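Rutinosidase (Aspergillus niger, PDB 6I1A) hydrolyses beta-glycosidic bonds, releasing the disaccharide rutinose from flavonoid glycosides such as rutin, as a secreted member of glycoside hydrolase family 5. Local coordinates at residues I133-S138 and P191-A196; G153-F158 and D197-M202; W157-T162 and T212-A217. All coordinates share one frame; numbering follows the deposited sequence.

Contact 1. Residues I133-S138 and P191-A196; sequences IIDTHS and PINEPA. With EDO (1,2-ethanediol), chain K.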
# COMPACT_ATOMS: atom_id res chain seq x y z
N ILE A 133 11.16 21.83 15.90
CA ILE A 133 11.40 20.38 16.05
C ILE A 133 12.86 20.08 15.71
O ILE A 133 13.28 20.35 14.58
CB ILE A 133 10.50 19.54 15.15
CG1 ILE A 133 9.03 19.80 15.46
CG2 ILE A 133 10.84 18.05 15.20
CD1 ILE A 133 8.11 19.39 14.32
N ILE A 134 13.66 19.59 16.68
CA ILE A 134 15.04 19.21 16.42
C ILE A 134 15.06 17.71 16.11
O ILE A 134 14.65 16.89 16.97
CB ILE A 134 16.01 19.56 17.57
CG1 ILE A 134 16.00 21.06 17.87
CG2 ILE A 134 17.39 19.03 17.24
CD1 ILE A 134 16.80 21.40 19.12
N ASP A 135 15.43 17.35 14.88
CA ASP A 135 15.42 15.96 14.41
C ASP A 135 16.85 15.46 14.26
O ASP A 135 17.64 16.04 13.50
CB ASP A 135 14.65 15.97 13.09
CG ASP A 135 14.95 14.83 12.15
OD1 ASP A 135 15.20 13.68 12.56
OD2 ASP A 135 14.83 15.12 10.92
N THR A 136 17.19 14.36 14.94
CA THR A 136 18.45 13.65 14.71
C THR A 136 18.23 12.68 13.55
O THR A 136 17.76 11.55 13.79
CB THR A 136 19.00 13.03 16.00
OG1 THR A 136 18.02 12.18 16.56
CG2 THR A 136 19.30 14.12 16.99
N HIS A 137 18.46 13.18 12.32
CA HIS A 137 18.04 12.50 11.10
C HIS A 137 18.82 11.22 10.87
O HIS A 137 18.25 10.22 10.37
CB HIS A 137 18.25 13.49 9.94
CG HIS A 137 17.25 13.40 8.83
ND1 HIS A 137 15.93 13.63 9.06
CD2 HIS A 137 17.44 13.33 7.48
CE1 HIS A 137 15.32 13.60 7.89
NE2 HIS A 137 16.19 13.42 6.91
N SER A 138 20.09 11.22 11.27
CA SER A 138 20.95 10.03 11.28
C SER A 138 21.32 9.68 12.72
O SER A 138 21.36 10.58 13.57
CB SER A 138 22.23 10.24 10.48
OG SER A 138 22.80 11.52 10.72
N PRO A 191 13.98 11.92 18.01
CA PRO A 191 15.26 11.22 18.15
C PRO A 191 15.62 10.18 17.09
O PRO A 191 16.69 9.57 17.16
CB PRO A 191 15.03 10.52 19.52
CG PRO A 191 13.59 10.17 19.52
CD PRO A 191 12.96 11.43 18.93
N ILE A 192 14.74 9.98 16.11
CA ILE A 192 15.07 9.08 14.99
C ILE A 192 14.23 9.51 13.79
O ILE A 192 13.16 10.13 13.96
CB ILE A 192 14.83 7.59 15.37
CG1 ILE A 192 15.61 6.62 14.46
CG2 ILE A 192 13.36 7.24 15.43
CD1 ILE A 192 15.77 5.22 15.10
N ASN A 193 14.72 9.13 12.60
CA ASN A 193 14.01 9.44 11.33
C ASN A 193 14.07 8.23 10.42
O ASN A 193 15.17 7.74 10.10
CB ASN A 193 14.67 10.62 10.66
CG ASN A 193 13.95 10.98 9.38
OD1 ASN A 193 12.89 11.59 9.43
ND2 ASN A 193 14.52 10.59 8.23
N GLU A 194 12.91 7.70 10.02
CA GLU A 194 12.76 6.64 9.01
C GLU A 194 13.71 5.46 9.25
O GLU A 194 14.40 5.01 8.32
CB GLU A 194 12.88 7.23 7.60
CG GLU A 194 11.81 8.22 7.27
CD GLU A 194 11.92 8.78 5.86
OE1 GLU A 194 12.74 8.33 5.04
OE2 GLU A 194 11.00 9.63 5.51
N PRO A 195 13.68 4.85 10.45
CA PRO A 195 14.42 3.61 10.64
C PRO A 195 13.83 2.52 9.73
O PRO A 195 12.59 2.39 9.61
CB PRO A 195 14.21 3.29 12.14
CG PRO A 195 12.88 3.96 12.46
CD PRO A 195 12.86 5.20 11.61
N ALA A 196 14.67 1.70 9.13
CA ALA A 196 14.24 0.62 8.22
C ALA A 196 15.32 -0.43 8.16
O ALA A 196 16.46 -0.08 7.88
CB ALA A 196 13.94 1.20 6.87
C1 EDO K . 12.37 9.26 1.76
O1 EDO K . 13.19 9.59 2.85
C2 EDO K . 11.03 9.87 1.94
O2 EDO K . 10.22 9.22 2.96
O HOH W 1 17.63 8.87 12.72
O HOH W 2 17.02 8.89 8.31

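Contact 2. Residues G153-F158 and D197-M202; sequences GHWYWF and DNNTNM. With NAG (2-acetamido-2-deoxy-beta-D-glucopyranose), chain F; NAG (2-acetamido-2-deoxy-beta-D-glucopyranose), chain D; EDO (1,2-ethanediol), chain O.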
# COMPACT_ATOMS: atom_id res chain seq x y z
N GLY A 153 24.17 2.14 2.49
CA GLY A 153 24.59 0.80 2.85
C GLY A 153 24.84 0.60 4.33
O GLY A 153 25.19 -0.54 4.69
N HIS A 154 24.54 1.57 5.21
CA HIS A 154 24.76 1.43 6.67
C HIS A 154 23.47 1.11 7.40
O HIS A 154 22.59 1.99 7.48
CB HIS A 154 25.41 2.66 7.28
CG HIS A 154 26.80 2.98 6.84
ND1 HIS A 154 27.62 3.79 7.62
CD2 HIS A 154 27.50 2.65 5.74
CE1 HIS A 154 28.75 3.97 6.96
NE2 HIS A 154 28.76 3.28 5.82
N TRP A 155 23.38 -0.08 7.95
CA TRP A 155 22.29 -0.53 8.85
C TRP A 155 22.82 -1.03 10.19
O TRP A 155 22.13 -1.71 10.90
CB TRP A 155 21.46 -1.62 8.17
CG TRP A 155 20.54 -1.27 7.04
CD1 TRP A 155 19.23 -0.90 7.18
CD2 TRP A 155 20.82 -1.37 5.64
NE1 TRP A 155 18.67 -0.78 5.95
CE2 TRP A 155 19.61 -1.06 4.98
CE3 TRP A 155 21.94 -1.71 4.87
CZ2 TRP A 155 19.46 -1.07 3.59
CZ3 TRP A 155 21.79 -1.75 3.51
CH2 TRP A 155 20.58 -1.42 2.87
N TYR A 156 24.06 -0.61 10.50
CA TYR A 156 24.75 -1.17 11.66
C TYR A 156 24.13 -0.77 13.00
O TYR A 156 24.41 -1.44 14.03
CB TYR A 156 26.24 -0.76 11.66
CG TYR A 156 26.99 -1.11 10.38
CD1 TYR A 156 27.34 -2.45 10.13
CD2 TYR A 156 27.29 -0.19 9.40
CE1 TYR A 156 28.04 -2.80 8.97
CE2 TYR A 156 27.99 -0.53 8.24
CZ TYR A 156 28.32 -1.85 8.03
OH TYR A 156 28.97 -2.19 6.85
N TRP A 157 23.33 0.28 13.04
CA TRP A 157 22.71 0.73 14.30
C TRP A 157 21.88 -0.36 14.98
O TRP A 157 21.87 -0.48 16.21
CB TRP A 157 21.86 1.95 14.00
CG TRP A 157 21.13 2.54 15.17
CD1 TRP A 157 21.61 3.50 16.00
CD2 TRP A 157 19.76 2.33 15.52
NE1 TRP A 157 20.64 3.86 16.90
CE2 TRP A 157 19.47 3.19 16.60
CE3 TRP A 157 18.72 1.55 15.02
CZ2 TRP A 157 18.24 3.23 17.25
CZ3 TRP A 157 17.48 1.63 15.63
CH2 TRP A 157 17.22 2.49 16.69
N PHE A 158 21.14 -1.14 14.19
CA PHE A 158 20.23 -2.14 14.74
C PHE A 158 20.98 -3.17 15.60
O PHE A 158 21.99 -3.74 15.13
CB PHE A 158 19.45 -2.87 13.64
CG PHE A 158 18.42 -1.97 12.98
CD1 PHE A 158 17.15 -1.89 13.52
CD2 PHE A 158 18.72 -1.30 11.82
CE1 PHE A 158 16.22 -1.00 12.98
CE2 PHE A 158 17.76 -0.46 11.24
CZ PHE A 158 16.52 -0.35 11.82
N ASP A 197 14.94 -1.69 8.43
CA ASP A 197 15.88 -2.81 8.40
C ASP A 197 15.58 -3.76 7.26
O ASP A 197 16.27 -4.84 7.19
CB ASP A 197 15.92 -3.59 9.71
CG ASP A 197 14.64 -4.32 9.99
OD1 ASP A 197 13.61 -3.93 9.44
OD2 ASP A 197 14.66 -5.29 10.81
N ASN A 198 14.58 -3.51 6.41
CA ASN A 198 14.17 -4.50 5.38
C ASN A 198 14.08 -3.84 4.02
O ASN A 198 13.31 -4.36 3.15
CB ASN A 198 12.87 -5.17 5.74
CG ASN A 198 12.60 -6.39 4.90
OD1 ASN A 198 13.52 -7.15 4.60
ND2 ASN A 198 11.33 -6.55 4.47
N ASN A 199 14.86 -2.81 3.74
CA ASN A 199 14.79 -2.03 2.49
C ASN A 199 16.00 -2.26 1.58
O ASN A 199 16.30 -1.37 0.76
CB ASN A 199 14.56 -0.55 2.81
CG ASN A 199 15.70 0.06 3.60
OD1 ASN A 199 16.09 -0.54 4.60
ND2 ASN A 199 16.18 1.21 3.17
N THR A 200 16.58 -3.45 1.59
CA THR A 200 17.64 -3.73 0.58
C THR A 200 17.02 -3.68 -0.82
O THR A 200 17.69 -3.18 -1.72
CB THR A 200 18.34 -5.05 0.81
OG1 THR A 200 17.38 -6.08 0.78
CG2 THR A 200 19.01 -5.10 2.15
N ASN A 201 15.75 -4.07 -0.95
CA ASN A 201 14.98 -3.80 -2.19
C ASN A 201 14.10 -2.58 -1.86
O ASN A 201 13.23 -2.67 -0.97
CB ASN A 201 14.16 -5.02 -2.60
CG ASN A 201 13.50 -4.78 -3.93
OD1 ASN A 201 13.14 -3.66 -4.29
ND2 ASN A 201 13.26 -5.87 -4.65
N MET A 202 14.42 -1.45 -2.45
CA MET A 202 13.76 -0.18 -2.10
C MET A 202 12.30 -0.11 -2.54
O MET A 202 11.61 0.86 -2.17
CB MET A 202 14.55 1.02 -2.64
CG MET A 202 15.81 1.27 -1.77
SD MET A 202 15.37 2.02 -0.17
CE MET A 202 14.94 3.70 -0.64
C1 NAG F . 11.01 -7.68 3.62
C2 NAG F . 9.65 -8.30 3.98
C3 NAG F . 9.31 -9.37 2.89
C4 NAG F . 9.35 -8.76 1.51
C5 NAG F . 10.73 -8.20 1.26
C6 NAG F . 10.86 -7.55 -0.09
C7 NAG F . 9.08 -8.35 6.35
C8 NAG F . 9.14 -9.15 7.63
N2 NAG F . 9.68 -8.87 5.31
O3 NAG F . 7.95 -9.81 3.14
O4 NAG F . 9.18 -9.84 0.53
O5 NAG F . 10.96 -7.18 2.29
O6 NAG F . 12.21 -7.23 -0.42
O7 NAG F . 8.54 -7.23 6.32
C1 NAG D . 28.62 -2.23 16.51
C2 NAG D . 29.64 -3.14 17.18
C3 NAG D . 31.02 -2.54 16.87
C4 NAG D . 31.20 -2.41 15.39
C5 NAG D . 30.12 -1.54 14.72
C6 NAG D . 30.17 -1.57 13.18
C7 NAG D . 29.05 -4.31 19.21
C8 NAG D . 28.90 -4.14 20.69
N2 NAG D . 29.44 -3.22 18.59
O3 NAG D . 32.04 -3.50 17.31
O4 NAG D . 32.45 -1.72 15.09
O5 NAG D . 28.86 -2.09 15.11
O6 NAG D . 29.30 -0.52 12.75
O7 NAG D . 28.86 -5.37 18.60
C1 EDO O . 20.52 1.48 -0.12
O1 EDO O . 20.42 1.43 -1.55
C2 EDO O . 19.24 0.95 0.40
O2 EDO O . 18.84 -0.30 -0.16

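Contact 3. Residues W157-T162 and T212-A217; sequences WFYNET and TDHGAA. With NAG (2-acetamido-2-deoxy-beta-D-glucopyranose), chain D; NAG (2-acetamido-2-deoxy-beta-D-glucopyranose), chain E.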
# COMPACT_ATOMS: atom_id res chain seq x y z
N TRP A 157 23.33 0.28 13.04
CA TRP A 157 22.71 0.73 14.30
C TRP A 157 21.88 -0.36 14.98
O TRP A 157 21.87 -0.48 16.21
CB TRP A 157 21.86 1.95 14.00
CG TRP A 157 21.13 2.54 15.17
CD1 TRP A 157 21.61 3.50 16.00
CD2 TRP A 157 19.76 2.33 15.52
NE1 TRP A 157 20.64 3.86 16.90
CE2 TRP A 157 19.47 3.19 16.60
CE3 TRP A 157 18.72 1.55 15.02
CZ2 TRP A 157 18.24 3.23 17.25
CZ3 TRP A 157 17.48 1.63 15.63
CH2 TRP A 157 17.22 2.49 16.69
N PHE A 158 21.14 -1.14 14.19
CA PHE A 158 20.23 -2.14 14.74
C PHE A 158 20.98 -3.17 15.60
O PHE A 158 21.99 -3.74 15.13
CB PHE A 158 19.45 -2.87 13.64
CG PHE A 158 18.42 -1.97 12.98
CD1 PHE A 158 17.15 -1.89 13.52
CD2 PHE A 158 18.72 -1.30 11.82
CE1 PHE A 158 16.22 -1.00 12.98
CE2 PHE A 158 17.76 -0.46 11.24
CZ PHE A 158 16.52 -0.35 11.82
N TYR A 159 20.43 -3.43 16.78
CA TYR A 159 20.84 -4.53 17.72
C TYR A 159 22.28 -4.32 18.21
O TYR A 159 22.90 -5.29 18.69
CB TYR A 159 20.75 -5.89 17.02
CG TYR A 159 19.54 -6.06 16.13
CD1 TYR A 159 18.27 -5.88 16.62
CD2 TYR A 159 19.69 -6.38 14.79
CE1 TYR A 159 17.15 -6.03 15.80
CE2 TYR A 159 18.60 -6.52 13.95
CZ TYR A 159 17.33 -6.31 14.44
OH TYR A 159 16.27 -6.42 13.57
N ASN A 160 22.80 -3.11 18.12
CA ASN A 160 24.22 -2.85 18.44
C ASN A 160 24.30 -1.91 19.64
O ASN A 160 23.89 -0.73 19.56
CB ASN A 160 24.94 -2.38 17.19
CG ASN A 160 26.40 -2.03 17.41
OD1 ASN A 160 26.77 -1.26 18.32
ND2 ASN A 160 27.21 -2.61 16.54
N GLU A 161 24.88 -2.39 20.76
CA GLU A 161 24.92 -1.59 21.99
C GLU A 161 25.90 -0.44 21.90
O GLU A 161 25.68 0.57 22.61
CB GLU A 161 25.34 -2.48 23.16
CG GLU A 161 25.15 -1.85 24.52
CD GLU A 161 25.37 -2.90 25.61
OE1 GLU A 161 24.44 -3.74 25.78
OE2 GLU A 161 26.47 -2.96 26.18
N THR A 162 26.96 -0.54 21.12
CA THR A 162 27.86 0.61 20.92
C THR A 162 27.08 1.78 20.31
O THR A 162 27.08 2.92 20.82
CB THR A 162 29.02 0.29 19.96
OG1 THR A 162 29.72 -0.85 20.45
CG2 THR A 162 29.96 1.44 19.68
N THR A 212 10.94 -4.69 9.89
CA THR A 212 10.48 -5.99 10.44
C THR A 212 10.08 -5.85 11.91
O THR A 212 10.40 -4.86 12.56
CB THR A 212 11.53 -7.10 10.32
OG1 THR A 212 12.58 -6.83 11.26
CG2 THR A 212 12.11 -7.17 8.93
N ASP A 213 9.34 -6.83 12.44
CA ASP A 213 9.02 -6.83 13.88
C ASP A 213 10.29 -6.85 14.72
O ASP A 213 10.34 -6.18 15.77
CB ASP A 213 8.11 -8.02 14.24
CG ASP A 213 6.62 -7.80 13.97
OD1 ASP A 213 6.10 -6.62 13.82
OD2 ASP A 213 5.93 -8.84 13.91
N HIS A 214 11.32 -7.57 14.29
CA HIS A 214 12.60 -7.62 15.02
C HIS A 214 13.21 -6.20 15.05
O HIS A 214 13.67 -5.75 16.10
CB HIS A 214 13.50 -8.60 14.28
CG HIS A 214 14.77 -8.99 14.93
ND1 HIS A 214 16.01 -8.77 14.32
CD2 HIS A 214 15.02 -9.63 16.10
CE1 HIS A 214 16.97 -9.25 15.10
NE2 HIS A 214 16.39 -9.74 16.22
N GLY A 215 13.31 -5.54 13.89
CA GLY A 215 13.83 -4.18 13.87
C GLY A 215 12.96 -3.25 14.66
O GLY A 215 13.50 -2.37 15.34
N ALA A 216 11.64 -3.39 14.58
CA ALA A 216 10.72 -2.54 15.34
C ALA A 216 10.92 -2.68 16.84
O ALA A 216 10.82 -1.68 17.60
CB ALA A 216 9.31 -2.86 14.98
N ALA A 217 11.28 -3.87 17.33
CA ALA A 217 11.54 -4.06 18.77
C ALA A 217 12.77 -3.25 19.18
O ALA A 217 12.79 -2.71 20.32
CB ALA A 217 11.72 -5.55 19.08
C1 NAG D . 28.62 -2.23 16.51
C2 NAG D . 29.64 -3.14 17.18
C3 NAG D . 31.02 -2.54 16.87
C4 NAG D . 31.20 -2.41 15.39
C5 NAG D . 30.12 -1.54 14.72
C6 NAG D . 30.17 -1.57 13.18
C7 NAG D . 29.05 -4.31 19.21
C8 NAG D . 28.90 -4.14 20.69
N2 NAG D . 29.44 -3.22 18.59
O3 NAG D . 32.04 -3.50 17.31
O4 NAG D . 32.45 -1.72 15.09
O5 NAG D . 28.86 -2.09 15.11
O6 NAG D . 29.30 -0.52 12.75
O7 NAG D . 28.86 -5.37 18.60
C1 NAG E . 27.02 0.99 26.95
C2 NAG E . 28.31 0.12 27.03
C3 NAG E . 28.23 -0.66 28.37
C4 NAG E . 27.96 0.23 29.55
C5 NAG E . 26.71 1.06 29.26
C6 NAG E . 26.39 1.99 30.39
C7 NAG E . 29.19 -0.73 24.93
C8 NAG E . 29.06 -1.80 23.91
N2 NAG E . 28.34 -0.81 25.96
O3 NAG E . 29.41 -1.49 28.55
O4 NAG E . 27.66 -0.66 30.70
O5 NAG E . 27.00 1.86 28.09
O6 NAG E . 27.50 2.82 30.58
O7 NAG E . 30.00 0.22 24.80

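Contact 1. Residues I133-S138 and P191-A196
Asn193 lies flat against His137, the two side chains running alongside each other and pointing the same way. Asn193 CB is the first atom to meet the strand 131-136 side, 3.6 Å from Asp135 OD1. CG stands anti to the backbone N (chi1 -179°), which swings the amide over the imidazole, with Asn193 CG 3.3 Å from His137 ND1. Ring and amide planes are only 23° apart, so this is a stack, offset toward the ring's rim. At the tip, Asn193 ND2 sits above the ring 3.1 Å from His137 CE1, while OD1 turns to Arg92 and accepts from its NH2. The sequence Asn193-Glu194-Pro195 is the signature of family 5 barrels, where in relatives the glutamate serves as acid/base; consistent with such a site, Glu194 touches Glu303 and is hydrogen-bonded to His266. An ethanediol, probably from the crystallisation liquor, also binds this carboxylate: the ethanediol O1 donates to Glu194 OE1 at 2.6 Å and its O2 to Glu194 OE2 at 2.7 Å. The ring under Asn193 is held by Asp135 of the preceding strand: His137 ND1 donates to Asp135 OD2 over 2.6 Å, arriving on the syn side of the carboxylate. Between the backbones, water does the joining. One molecule accepts from Asn193 N at 2.9 Å and donates to Thr136 O, with a weak bond to His137 O; a second donates to His137 O and Asn193 O and accepts the hydrogen bond from Asn193 ND2.

Contact 2. Residues G153-F158 and D197-M202
Trp155 and Asp197 bring these two loops nearest, with CA atoms 6.8 Å apart. Neither segment forms a sheet or a regular helix over its length, and no backbone hydrogen bond joins them; 153-158 is steadied inside itself by a weak bond from Phe158 N to Trp155 O. Side chains therefore span the gap. Trp155 reaches across with its indole, and Trp155 NE1 donates to Asn199 OD1 at 2.9 Å with an N-H...O angle of 151°. The acceptor lies at the ring's edge, close to the indole plane, but the amide is turned steeply against the ring. Asn199 can meet it because CG sits between the backbone N and the carbonyl carbon (chi1 63°), and the amide is gripped at its other end as well: ND2 donates to Asn144 O and, weakly, to Met202 SD. Farther along the indole, Trp155 CH2 touches Thr200 CG2 at 4.1 Å, and an ethanediol lies beside the same end of the ring, its O2 donating to Asn199 O at 2.9 Å.

The second meeting is CH-pi: Asp197 CB stands 3.9 Å from the centroid of the Phe158 ring, 12° off the ring normal. Trp157 CE3 covers the opposite face, so the ring is sandwiched. The Asp197 carboxylate is engaged elsewhere, OD2 pairing with Thr212 OG1, and next to it Asn198 ND2 carries an N-linked glycan, bonded to C1 of the sugar.

Both segments belong to loops that follow parallel barrel strands, 131-136 and 187-190. Phe158 and Trp157 rest on Val219 of helix 213-233, and Trp157 NE1 hydrogen-bonds Ser167 OG of helix 161-179, so these two residues connect their loop to both helices.

Contact 3. Residues W157-T162 and T212-A217
Phe158 turns the edge of its ring to the backbone of helix 213-233, with Phe158 CE1 3.9 Å from Gly215 O. Beside it the Tyr159 and His214 rings meet obliquely, centroids 4.0 Å apart and planes at 40°. Tyr159 was modelled in two conformers and this one comes implausibly close to the histidine, so the pairing, with His214 CE1 over one tyrosine face and Phe158 CB over the other, is doubtful in detail.

One step out, turns and caps set these groups in place. A type II turn from Trp157 to Asn160 puts Tyr159 at positive phi (64°). Facing it, Thr212 is the N-cap of helix 213-233: Thr212 OG1 accepts from Gly215 N at 3.0 Å, nearly straight, with the Asp197 carboxylate behind it as a second-shell partner. Asn160 caps helix 161-179, OD1 accepting from His163 N, while ND2 is bonded to C1 of an N-linked glycan. That sugar's N2 donates to Thr162 OG1 at 3.0 Å, within the Asn-Glu-Thr sequon.

The turn leading into helix 161-179 thus packs on the capped start of helix 213-233, joining the ends of neighbouring beta-alpha loops of the TIM barrel.

In the fold
The three contacts step outward from the barrel: centre to centre, contact 1 lies 15 Å from both others, and contacts 2 and 3 are 11 Å apart. All join two successive beta-alpha units, strand 131-136 with helix 161-179 and strand 187-190 with helix 213-233. Along the chain the first partners run 133-138, 153-158, 157-162 and the second 191-196, 197-202, 212-217, in the same order. Contacts 2 and 3 share Trp157 and Phe158; Ile192 and Ala196 of contact 1 pack on these residues. Packing thus continues from the buried Asn-Glu-Pro region at the strand ends to the glycosylated surface where the helices begin.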